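PDB 2OJH: uncharacterized protein Atu1656/AGR_C_3050 from Agrobacterium tumefaciens, which is of unknown function but belongs to the TolB family and folds as a six-bladed beta-propeller. Local coordinates for residues S131-W136 with K141-C146; F153-M158 with D176-S181; R30-R35 with E262-L267. All blocks are in the same frame, centred on the assembly; numbering follows the deposited sequence. Where two conformers were deposited one is given.

Contact 1: S131-W136 with K141-C146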
# COMPACT_ATOMS: atom_id res chain seq x y z
N SER A 131 2.42 -5.45 13.29
CA SER A 131 2.70 -5.81 11.90
C SER A 131 1.71 -5.14 10.92
O SER A 131 0.50 -5.09 11.18
CB SER A 131 2.67 -7.33 11.74
OG SER A 131 3.60 -7.95 12.61
N TYR A 132 2.24 -4.58 9.82
CA TYR A 132 1.45 -3.76 8.89
C TYR A 132 1.43 -4.40 7.49
O TYR A 132 2.45 -4.47 6.83
CB TYR A 132 2.03 -2.35 8.83
CG TYR A 132 2.09 -1.70 10.19
CD1 TYR A 132 1.00 -0.97 10.69
CD2 TYR A 132 3.23 -1.83 10.99
CE1 TYR A 132 1.05 -0.37 11.95
CE2 TYR A 132 3.27 -1.27 12.25
CZ TYR A 132 2.18 -0.54 12.72
OH TYR A 132 2.25 0.04 13.96
N TRP A 133 0.28 -4.91 7.07
CA TRP A 133 0.17 -5.63 5.79
C TRP A 133 0.46 -4.71 4.57
O TRP A 133 -0.09 -3.60 4.48
CB TRP A 133 -1.21 -6.24 5.67
CG TRP A 133 -1.24 -7.20 4.50
CD1 TRP A 133 -1.04 -8.54 4.54
CD2 TRP A 133 -1.39 -6.85 3.11
NE1 TRP A 133 -1.12 -9.07 3.27
CE2 TRP A 133 -1.32 -8.04 2.38
CE3 TRP A 133 -1.64 -5.66 2.43
CZ2 TRP A 133 -1.44 -8.06 0.98
CZ3 TRP A 133 -1.73 -5.68 1.04
CH2 TRP A 133 -1.64 -6.87 0.34
N HIS A 134 1.26 -5.20 3.62
CA HIS A 134 1.72 -4.32 2.53
C HIS A 134 1.75 -4.91 1.10
O HIS A 134 1.72 -4.12 0.15
CB HIS A 134 3.02 -3.65 2.87
CG HIS A 134 2.85 -2.35 3.60
ND1 HIS A 134 2.44 -1.18 2.99
CD2 HIS A 134 3.05 -2.04 4.91
CE1 HIS A 134 2.37 -0.22 3.89
NE2 HIS A 134 2.73 -0.71 5.06
N GLY A 135 1.74 -6.23 0.92
CA GLY A 135 1.69 -6.80 -0.45
C GLY A 135 1.40 -8.30 -0.47
O GLY A 135 1.85 -9.03 0.43
N TRP A 136 0.66 -8.76 -1.48
CA TRP A 136 0.39 -10.19 -1.67
C TRP A 136 1.30 -10.74 -2.77
O TRP A 136 1.44 -10.13 -3.82
CB TRP A 136 -1.07 -10.42 -2.08
CG TRP A 136 -1.71 -11.65 -1.47
CD1 TRP A 136 -1.31 -12.94 -1.60
CD2 TRP A 136 -2.88 -11.67 -0.64
NE1 TRP A 136 -2.16 -13.77 -0.89
CE2 TRP A 136 -3.13 -13.01 -0.29
CE3 TRP A 136 -3.74 -10.67 -0.16
CZ2 TRP A 136 -4.21 -13.38 0.51
CZ3 TRP A 136 -4.81 -11.04 0.64
CH2 TRP A 136 -5.03 -12.38 0.97
N LYS A 141 0.33 -17.21 -2.41
CA LYS A 141 0.64 -18.10 -1.30
C LYS A 141 1.30 -17.39 -0.10
O LYS A 141 1.33 -17.91 1.01
CB LYS A 141 1.54 -19.25 -1.77
CG LYS A 141 0.94 -20.11 -2.88
CD LYS A 141 1.82 -21.34 -3.08
CE LYS A 141 1.26 -22.30 -4.14
NZ LYS A 141 1.36 -21.75 -5.53
N SER A 142 1.81 -16.18 -0.33
CA SER A 142 2.57 -15.49 0.70
C SER A 142 2.19 -14.01 0.71
O SER A 142 1.60 -13.52 -0.24
CB SER A 142 4.07 -15.60 0.43
OG SER A 142 4.51 -16.94 0.53
N PHE A 143 2.48 -13.32 1.81
CA PHE A 143 2.36 -11.86 1.81
C PHE A 143 3.53 -11.22 2.52
O PHE A 143 4.27 -11.87 3.26
CB PHE A 143 1.02 -11.39 2.39
CG PHE A 143 0.79 -11.79 3.84
CD1 PHE A 143 1.33 -11.05 4.88
CD2 PHE A 143 0.02 -12.92 4.16
CE1 PHE A 143 1.12 -11.41 6.22
CE2 PHE A 143 -0.19 -13.29 5.50
CZ PHE A 143 0.37 -12.53 6.52
N THR A 144 3.72 -9.93 2.28
CA THR A 144 4.84 -9.24 2.86
C THR A 144 4.32 -8.08 3.72
O THR A 144 3.20 -7.57 3.48
CB THR A 144 5.81 -8.77 1.76
OG1 THR A 144 6.99 -8.21 2.35
CG2 THR A 144 5.15 -7.74 0.84
N TYR A 145 5.12 -7.64 4.69
CA TYR A 145 4.65 -6.64 5.66
C TYR A 145 5.76 -5.95 6.40
O TYR A 145 6.93 -6.39 6.38
CB TYR A 145 3.68 -7.27 6.67
CG TYR A 145 4.17 -8.48 7.46
CD1 TYR A 145 4.23 -9.76 6.88
CD2 TYR A 145 4.50 -8.36 8.82
CE1 TYR A 145 4.67 -10.85 7.61
CE2 TYR A 145 4.92 -9.46 9.55
CZ TYR A 145 5.01 -10.71 8.94
OH TYR A 145 5.40 -11.83 9.67
N CYS A 146 5.42 -4.85 7.06
CA CYS A 146 6.39 -4.16 7.91
C CYS A 146 6.09 -4.69 9.31
O CYS A 146 4.91 -4.75 9.71
CB CYS A 146 6.19 -2.64 7.89
SG CYS A 146 7.32 -1.77 9.04
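H134 and G135 both send their backbone N-H to a single carbonyl, T144 O. The bond from H134 N is 3.1 Å long and lies in the carbonyl plane, whereas the one from G135 N, 3.2 Å, comes in tilted by 35°. Two residues set against one make this a classic beta bulge. Beyond it, T144 N returns a bond of 2.8 Å to G135 O, and at the other end Y132 and C146 form a hydrogen-bonded pair, Y132 N lying 2.7 Å from C146 O.

The two strands are the first and second of a propeller blade, a hairpin whose inner strand, 131-136, starts the sheet. On one face W133 folds back over the bulge, its CG anti to the backbone N (chi1 -169°), which lays the indole over G135 N and T144 O. The same ring crosses that of F143 obliquely, with planes 41° apart and W133 NE1 3.3 Å from F143 CB. Further along this face, Y145 CD2 rests 3.6 Å from S131 CB.

Outside the hairpin, Y145 OH is hydrogen-bonded to the carboxylate of E165, N128 O and R149 bond S131 OG, and I112 of the preceding blade packs on W133.

Contact 2: F153-M158 with D176-S181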
# COMPACT_ATOMS: atom_id res chain seq x y z
N PHE A 153 12.35 -1.71 12.55
CA PHE A 153 11.35 -1.72 11.49
C PHE A 153 11.90 -2.59 10.36
O PHE A 153 12.84 -2.18 9.67
CB PHE A 153 11.15 -0.30 10.93
CG PHE A 153 10.51 0.67 11.88
CD1 PHE A 153 11.16 1.07 13.05
CD2 PHE A 153 9.28 1.23 11.58
CE1 PHE A 153 10.58 1.99 13.92
CE2 PHE A 153 8.70 2.19 12.43
CZ PHE A 153 9.33 2.54 13.61
N ASP A 154 11.32 -3.78 10.16
CA ASP A 154 11.83 -4.65 9.10
C ASP A 154 10.78 -5.16 8.15
O ASP A 154 9.57 -5.17 8.47
CB ASP A 154 12.57 -5.86 9.69
CG ASP A 154 13.98 -5.53 10.13
OD1 ASP A 154 14.74 -4.87 9.37
OD2 ASP A 154 14.32 -5.94 11.26
N ILE A 155 11.28 -5.66 7.01
CA ILE A 155 10.44 -6.31 6.03
C ILE A 155 10.38 -7.78 6.37
O ILE A 155 11.42 -8.42 6.61
CB ILE A 155 11.03 -6.12 4.60
CG1 ILE A 155 11.31 -4.62 4.32
CG2 ILE A 155 10.14 -6.79 3.53
CD1 ILE A 155 10.10 -3.67 4.51
N TYR A 156 9.16 -8.31 6.41
CA TYR A 156 8.93 -9.72 6.70
C TYR A 156 8.07 -10.28 5.59
O TYR A 156 7.38 -9.52 4.88
CB TYR A 156 8.16 -9.90 8.03
CG TYR A 156 8.97 -9.58 9.24
CD1 TYR A 156 9.69 -10.57 9.90
CD2 TYR A 156 9.08 -8.26 9.70
CE1 TYR A 156 10.50 -10.26 11.00
CE2 TYR A 156 9.89 -7.95 10.79
CZ TYR A 156 10.59 -8.95 11.43
OH TYR A 156 11.37 -8.66 12.52
N SER A 157 8.07 -11.61 5.45
CA SER A 157 7.06 -12.25 4.64
C SER A 157 6.51 -13.44 5.41
O SER A 157 7.15 -13.95 6.34
CB SER A 157 7.64 -12.67 3.29
OG SER A 157 8.65 -13.65 3.47
N MSE A 158 5.31 -13.86 5.07
CA MSE A 158 4.73 -15.02 5.73
C MSE A 158 4.13 -15.91 4.68
O MSE A 158 3.55 -15.43 3.72
CB MSE A 158 3.67 -14.61 6.76
CG MSE A 158 2.82 -15.78 7.29
SE MSE A 158 1.86 -15.27 8.89
CE MSE A 158 3.34 -14.77 10.04
N ASP A 176 10.21 -0.13 5.50
CA ASP A 176 8.76 -0.06 5.52
C ASP A 176 8.18 -0.25 4.13
O ASP A 176 8.92 -0.32 3.13
CB ASP A 176 8.36 1.31 6.07
CG ASP A 176 6.96 1.33 6.68
OD1 ASP A 176 6.13 0.45 6.40
OD2 ASP A 176 6.72 2.27 7.45
N GLY A 177 6.85 -0.39 4.06
CA GLY A 177 6.12 -0.42 2.79
C GLY A 177 6.58 -1.39 1.70
O GLY A 177 6.85 -0.96 0.57
N PRO A 178 6.61 -2.71 2.02
CA PRO A 178 7.00 -3.72 1.03
C PRO A 178 5.90 -4.10 0.05
O PRO A 178 4.73 -4.29 0.46
CB PRO A 178 7.36 -4.94 1.90
CG PRO A 178 6.58 -4.77 3.15
CD PRO A 178 6.34 -3.31 3.35
N ASP A 179 6.26 -4.30 -1.21
CA ASP A 179 5.26 -4.75 -2.20
C ASP A 179 6.03 -5.55 -3.26
O ASP A 179 7.15 -5.21 -3.60
CB ASP A 179 4.57 -3.51 -2.79
CG ASP A 179 3.32 -3.83 -3.60
OD1 ASP A 179 2.94 -5.00 -3.70
OD2 ASP A 179 2.70 -2.86 -4.12
N TYR A 180 5.45 -6.64 -3.75
CA TYR A 180 6.15 -7.51 -4.69
C TYR A 180 6.24 -6.97 -6.12
O TYR A 180 5.32 -6.31 -6.60
CB TYR A 180 5.43 -8.85 -4.80
CG TYR A 180 5.46 -9.70 -3.56
CD1 TYR A 180 4.58 -9.47 -2.50
CD2 TYR A 180 6.37 -10.75 -3.45
CE1 TYR A 180 4.60 -10.30 -1.37
CE2 TYR A 180 6.40 -11.55 -2.33
CZ TYR A 180 5.51 -11.33 -1.29
OH TYR A 180 5.55 -12.16 -0.18
N SER A 181 7.32 -7.30 -6.81
CA SER A 181 7.34 -7.19 -8.27
C SER A 181 6.43 -8.31 -8.83
O SER A 181 6.31 -9.37 -8.18
CB SER A 181 8.76 -7.32 -8.81
OG SER A 181 9.33 -8.58 -8.49
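I155 reaches P178 through both of its branches, and torsions decide which branch goes where. With chi1 at -52°, CG1 stands beside the backbone N and CG2 is anti to it; a second bend, at chi2, then brings CD1 back to the same neighbour. CG2 meets P178 CB at 3.7 Å, while CD1 comes up beside it on the same side of the pyrrolidine, 3.9 Å from P178 CG. The two side chains slide past each other in opposite directions. CD1 goes on to the backbone of D176, 3.7 Å from D176 N.

Further along, the end of Y180 swings nearer, and its OH stops 4.1 Å from S157 CB, a loose touch.

Strand 153-158 is the third of one propeller blade and strand 176-180 the innermost of the next, so the contact belongs to the apolar seam between adjacent blades. At their closest the axes of these short segments are 7.3 Å apart, running 22° from parallel, and no hydrogen bond joins them: side chains fill the gap between sheets. T144, from the second strand of the first blade, touches I155, P178 and Y180, and from the other sheet F189 packs on I155 while I187 packs on P178 and Y180.

At the N-terminal end of strand 176-180, D176 OD1 takes the N-H of G177 at 2.6 Å, on the anti side of the carboxylate and 25° out of its plane. This bond ties the aspartate to the backbone just ahead of P178, and an acetic acid, probably from the crystallisation liquor, is bound close by.

Contact 3: R30-R35 with E262-L267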
# COMPACT_ATOMS: atom_id res chain seq x y z
N ARG A 30 -0.66 5.39 -19.30
CA ARG A 30 -0.46 5.28 -20.74
C ARG A 30 -0.93 6.54 -21.49
O ARG A 30 -0.23 7.07 -22.34
CB ARG A 30 -1.18 4.03 -21.27
CG ARG A 30 -0.82 2.74 -20.52
CD ARG A 30 0.69 2.53 -20.40
NE ARG A 30 1.00 1.31 -19.66
CZ ARG A 30 2.21 0.96 -19.25
NH1 ARG A 30 3.27 1.73 -19.50
NH2 ARG A 30 2.37 -0.18 -18.58
N THR A 31 -2.13 7.00 -21.16
CA THR A 31 -2.76 8.15 -21.81
C THR A 31 -2.49 9.44 -21.03
O THR A 31 -2.72 10.54 -21.54
CB THR A 31 -4.26 7.96 -21.90
OG1 THR A 31 -4.78 7.91 -20.57
CG2 THR A 31 -4.63 6.66 -22.63
N ARG A 32 -2.02 9.29 -19.80
CA ARG A 32 -1.73 10.38 -18.87
C ARG A 32 -2.98 11.22 -18.56
O ARG A 32 -2.92 12.43 -18.39
CB ARG A 32 -0.53 11.23 -19.36
CG ARG A 32 0.80 10.42 -19.50
CD ARG A 32 1.35 10.04 -18.15
NE ARG A 32 2.45 9.08 -18.18
CZ ARG A 32 3.73 9.39 -17.98
NH1 ARG A 32 4.08 10.65 -17.77
NH2 ARG A 32 4.65 8.44 -18.02
N LYS A 33 -4.12 10.53 -18.48
CA LYS A 33 -5.40 11.15 -18.12
C LYS A 33 -5.81 10.70 -16.71
O LYS A 33 -5.62 9.53 -16.36
CB LYS A 33 -6.53 10.67 -19.05
CG LYS A 33 -6.31 10.82 -20.54
CD LYS A 33 -6.78 12.14 -21.06
CE LYS A 33 -5.59 13.05 -21.32
NZ LYS A 33 -5.77 13.60 -22.68
N MSE A 34 -6.41 11.63 -15.96
CA MSE A 34 -7.00 11.31 -14.65
C MSE A 34 -8.52 11.34 -14.66
O MSE A 34 -9.14 11.94 -15.55
CB MSE A 34 -6.44 12.24 -13.54
CG MSE A 34 -6.70 13.73 -13.74
SE MSE A 34 -6.97 14.57 -11.99
CE MSE A 34 -8.58 13.54 -11.50
N ARG A 35 -9.13 10.69 -13.68
CA ARG A 35 -10.58 10.78 -13.48
C ARG A 35 -10.90 10.79 -11.99
O ARG A 35 -10.17 10.20 -11.20
CB ARG A 35 -11.29 9.62 -14.20
CG ARG A 35 -11.97 8.58 -13.32
CD ARG A 35 -12.97 7.77 -14.14
NE ARG A 35 -14.08 7.23 -13.36
CZ ARG A 35 -14.28 5.94 -13.12
NH1 ARG A 35 -15.34 5.55 -12.41
NH2 ARG A 35 -13.43 5.03 -13.59
N GLU A 262 10.07 10.23 -13.05
CA GLU A 262 9.33 11.42 -13.47
C GLU A 262 8.26 11.75 -12.44
O GLU A 262 7.81 10.87 -11.71
CB GLU A 262 8.72 11.22 -14.85
CG GLU A 262 7.69 10.08 -14.94
CD GLU A 262 7.27 9.79 -16.38
OE1 GLU A 262 6.81 10.74 -17.06
OE2 GLU A 262 7.42 8.64 -16.83
N THR A 263 7.87 13.02 -12.40
CA THR A 263 6.71 13.45 -11.61
C THR A 263 5.47 13.35 -12.47
O THR A 263 5.37 13.99 -13.51
CB THR A 263 6.89 14.89 -11.09
OG1 THR A 263 8.08 14.94 -10.30
CG2 THR A 263 5.72 15.32 -10.22
N LEU A 264 4.54 12.50 -12.07
CA LEU A 264 3.28 12.41 -12.78
C LEU A 264 2.44 13.65 -12.46
O LEU A 264 1.94 14.31 -13.37
CB LEU A 264 2.54 11.11 -12.39
CG LEU A 264 3.29 9.87 -12.83
CD1 LEU A 264 2.45 8.60 -12.43
CD2 LEU A 264 3.61 9.85 -14.33
N PHE A 265 2.27 13.97 -11.17
CA PHE A 265 1.57 15.21 -10.80
C PHE A 265 1.93 15.60 -9.36
O PHE A 265 2.39 14.76 -8.61
CB PHE A 265 0.05 15.04 -10.95
CG PHE A 265 -0.47 13.73 -10.42
CD1 PHE A 265 -0.54 12.62 -11.25
CD2 PHE A 265 -0.91 13.61 -9.10
CE1 PHE A 265 -1.03 11.39 -10.77
CE2 PHE A 265 -1.41 12.40 -8.61
CZ PHE A 265 -1.45 11.29 -9.46
N ASP A 266 1.78 16.89 -9.03
CA ASP A 266 1.79 17.36 -7.64
C ASP A 266 0.47 16.99 -6.98
O ASP A 266 -0.56 16.83 -7.65
CB ASP A 266 1.92 18.86 -7.56
CG ASP A 266 3.25 19.36 -8.10
OD1 ASP A 266 4.21 18.57 -8.18
OD2 ASP A 266 3.33 20.55 -8.44
N LEU A 267 0.48 16.89 -5.66
CA LEU A 267 -0.70 16.45 -4.93
C LEU A 267 -0.65 16.94 -3.48
O LEU A 267 0.43 17.02 -2.86
CB LEU A 267 -0.82 14.94 -5.00
CG LEU A 267 -1.89 14.26 -4.16
CD1 LEU A 267 -2.62 13.19 -4.93
CD2 LEU A 267 -1.27 13.65 -2.91
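At the outer rim of the beta-propeller, where the blade that combines strands 22-28 and 33-40 with the C-terminal strand 285-291 meets the blade 217-267, R32 and E262 form a two-pronged salt bridge. The guanidinium grips the carboxylate end-on, one nitrogen to each oxygen: R32 NH1 to E262 OE1 at 2.8 Å and R32 NH2 to E262 OE2 at 3.0 Å. Both N-H groups point well at their acceptors, with angles at hydrogen of 160° and 154°. The pairing is nevertheless not coplanar. The two flat groups are turned 64° against each other, and both nitrogens meet their oxygens from above the carboxylate plane, although E262 OE1 itself lies close to the plane of the guanidinium.

L264 supplies the apolar half of the contact. Its CD2 methyl sits over one face of the guanidinium, 3.6 Å from R32 NH1, and the leucine and arginine side chains cross at about a right angle. The cation is therefore held at its edge by charge and covered on one face by a methyl group.

E262 and L264 both lie on strand 262-267, the outermost strand of its four-stranded blade, while R32 belongs to the turn between strands 22-28 and 33-40 of the neighbouring sheet. The arginine chain bends at chi2, which carries its end from that turn across to the adjacent blade. Its NE is bonded to I29 O in the same turn, an added hold on the guanidinium's rotation. F27 touches both R32 and L264, as does L253 from the other sheet. L264 itself sits in a classic beta bulge, where it and F265 both face V251.

Following the chain from its N terminus, segment 30-35 comes first, in the turn and second strand of the opening sheet, but its partner at 262-267 arrives only after 226 further residues. Contact 3 thus closes a loop around most of the propeller and joins the three-stranded sheet that holds both ends of the chain to the four-stranded blade before it. Nested within that loop, contact 1 closes a short hairpin inside one blade, and contact 2 then opens, linking that blade to the next. These two follow in series without crossing, and they touch: T144 OG1 lies 2.9 Å from Y156 O. Contact 3 sits across the ring, its centre about 27 Å from that of contact 1.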